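Glycerate 2-kinase (Pyrococcus horikoshii, PDB 1X3L) catalyses the magnesium-dependent phosphorylation of D-glycerate to 2-phosphoglycerate, with ATP as phosphate donor and several other nucleotides or pyrophosphate able to replace it. Local coordinates at residues Ser105-Gly108 and Ala109-Leu113. Sequence-based numbering, arbitrary orientation.
Sequences SILG and AKEAL
Ile-106 lays its CG2 methyl along the aliphatic chain of Lys-110, one turn further on in the alpha-helix 103-118, which joins strand 92-96 to strand 124-129 of the parallel sheet. The two side chains run side by side in the same direction. The chi1 of -72° sets CG1 of Ile-106 beside the backbone N and leaves the CG2 branch opposite that N, where it lies 3.6 Å from CE of Lys-110, the methylene that carries the ammonium group; the lysine is extended until a bend about its last torsion. Its CG also passes 3.3 Å from Ile-106 O, the carbonyl that accepts Lys-110 N in a nearly straight bond of 2.8 Å (N-H...O 167°). The same i-to-i+4 pattern is kept on both sides of it, Ala-109 N bonding to Ser-105 O, Glu-111 N to Leu-107 O and Ala-112 N to Gly-108 O.

On the face directed at the edge strand 92-96, Leu-107 and Glu-111 meet more loosely, CD1 of the leucine lying 4.4 Å from CG of the glutamate, and both side chains touch Ile-94. Ala-109 and Ala-112 are buried against Leu-139 and Phe-137. Near the start of the helix, Ser-105 is buried too, its OG hydrogen-bonded to Asp-102 N and Ala-135 O. A bend at chi2 takes the Glu-111 carboxylate away from the preceding turn, while chi1 of -76° puts its CG beside its own backbone N and 3.1 Å from Leu-107 O.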
loop_
_atom_site.group_PDB
_atom_site.type_symbol
_atom_site.label_atom_id
_atom_site.label_comp_id
_atom_site.label_asym_id
_atom_site.label_seq_id
_atom_site.Cartn_x
_atom_site.Cartn_y
_atom_site.Cartn_z
ATOM N N SER A 105 -7.510 -13.638 -14.962
ATOM C CA SER A 105 -6.669 -13.752 -13.774
ATOM C C SER A 105 -5.944 -15.084 -13.847
ATOM O O SER A 105 -4.751 -15.177 -13.562
ATOM C CB SER A 105 -7.522 -13.724 -12.503
ATOM O OG SER A 105 -8.286 -12.537 -12.428
ATOM N N ILE A 106 -6.689 -16.117 -14.226
ATOM C CA ILE A 106 -6.141 -17.455 -14.351
ATOM C C ILE A 106 -5.136 -17.477 -15.486
ATOM O O ILE A 106 -4.050 -18.041 -15.352
ATOM C CB ILE A 106 -7.257 -18.487 -14.618
ATOM C CG1 ILE A 106 -8.069 -18.696 -13.338
ATOM C CG2 ILE A 106 -6.660 -19.794 -15.127
ATOM C CD1 ILE A 106 -9.121 -19.778 -13.444
ATOM N N LEU A 107 -5.501 -16.851 -16.600
ATOM C CA LEU A 107 -4.622 -16.788 -17.759
ATOM C C LEU A 107 -3.297 -16.146 -17.356
ATOM O O LEU A 107 -2.226 -16.579 -17.786
ATOM C CB LEU A 107 -5.277 -15.971 -18.878
ATOM C CG LEU A 107 -4.429 -15.747 -20.134
ATOM C CD1 LEU A 107 -4.028 -17.092 -20.738
ATOM C CD2 LEU A 107 -5.217 -14.922 -21.142
ATOM N N GLY A 108 -3.380 -15.108 -16.529
ATOM C CA GLY A 108 -2.177 -14.434 -16.075
ATOM C C GLY A 108 -1.307 -15.354 -15.238
ATOM O O GLY A 108 -0.100 -15.443 -15.457
ATOM N N ALA A 109 -1.921 -16.040 -14.279
ATOM C CA ALA A 109 -1.195 -16.965 -13.415
ATOM C C ALA A 109 -0.552 -18.077 -14.246
ATOM O O ALA A 109 0.609 -18.437 -14.024
ATOM C CB ALA A 109 -2.141 -17.560 -12.372
ATOM N N LYS A 110 -1.303 -18.619 -15.201
ATOM C CA LYS A 110 -0.778 -19.679 -16.061
ATOM C C LYS A 110 0.415 -19.163 -16.851
ATOM O O LYS A 110 1.402 -19.878 -17.035
ATOM C CB LYS A 110 -1.852 -20.178 -17.028
ATOM C CG LYS A 110 -2.938 -21.015 -16.383
ATOM C CD LYS A 110 -3.930 -21.494 -17.431
ATOM C CE LYS A 110 -4.964 -22.431 -16.836
ATOM N NZ LYS A 110 -4.339 -23.679 -16.322
ATOM N N GLU A 111 0.320 -17.923 -17.322
ATOM C CA GLU A 111 1.410 -17.307 -18.071
ATOM C C GLU A 111 2.647 -17.213 -17.184
ATOM O O GLU A 111 3.768 -17.439 -17.640
ATOM C CB GLU A 111 1.011 -15.904 -18.537
ATOM C CG GLU A 111 0.057 -15.884 -19.711
ATOM C CD GLU A 111 0.739 -16.236 -21.021
ATOM O OE1 GLU A 111 1.347 -17.325 -21.112
ATOM O OE2 GLU A 111 0.665 -15.420 -21.962
ATOM N N ALA A 112 2.437 -16.873 -15.915
ATOM C CA ALA A 112 3.543 -16.754 -14.972
ATOM C C ALA A 112 4.209 -18.109 -14.718
ATOM O O ALA A 112 5.432 -18.199 -14.661
ATOM C CB ALA A 112 3.054 -16.155 -13.657
ATOM N N LEU A 113 3.409 -19.161 -14.565
ATOM C CA LEU A 113 3.973 -20.488 -14.324
ATOM C C LEU A 113 4.794 -20.930 -15.531
ATOM O O LEU A 113 5.850 -21.549 -15.390
ATOM C CB LEU A 113 2.869 -21.516 -14.057
ATOM C CG LEU A 113 1.855 -21.252 -12.941
ATOM C CD1 LEU A 113 1.258 -22.583 -12.512
ATOM C CD2 LEU A 113 2.514 -20.570 -11.760
#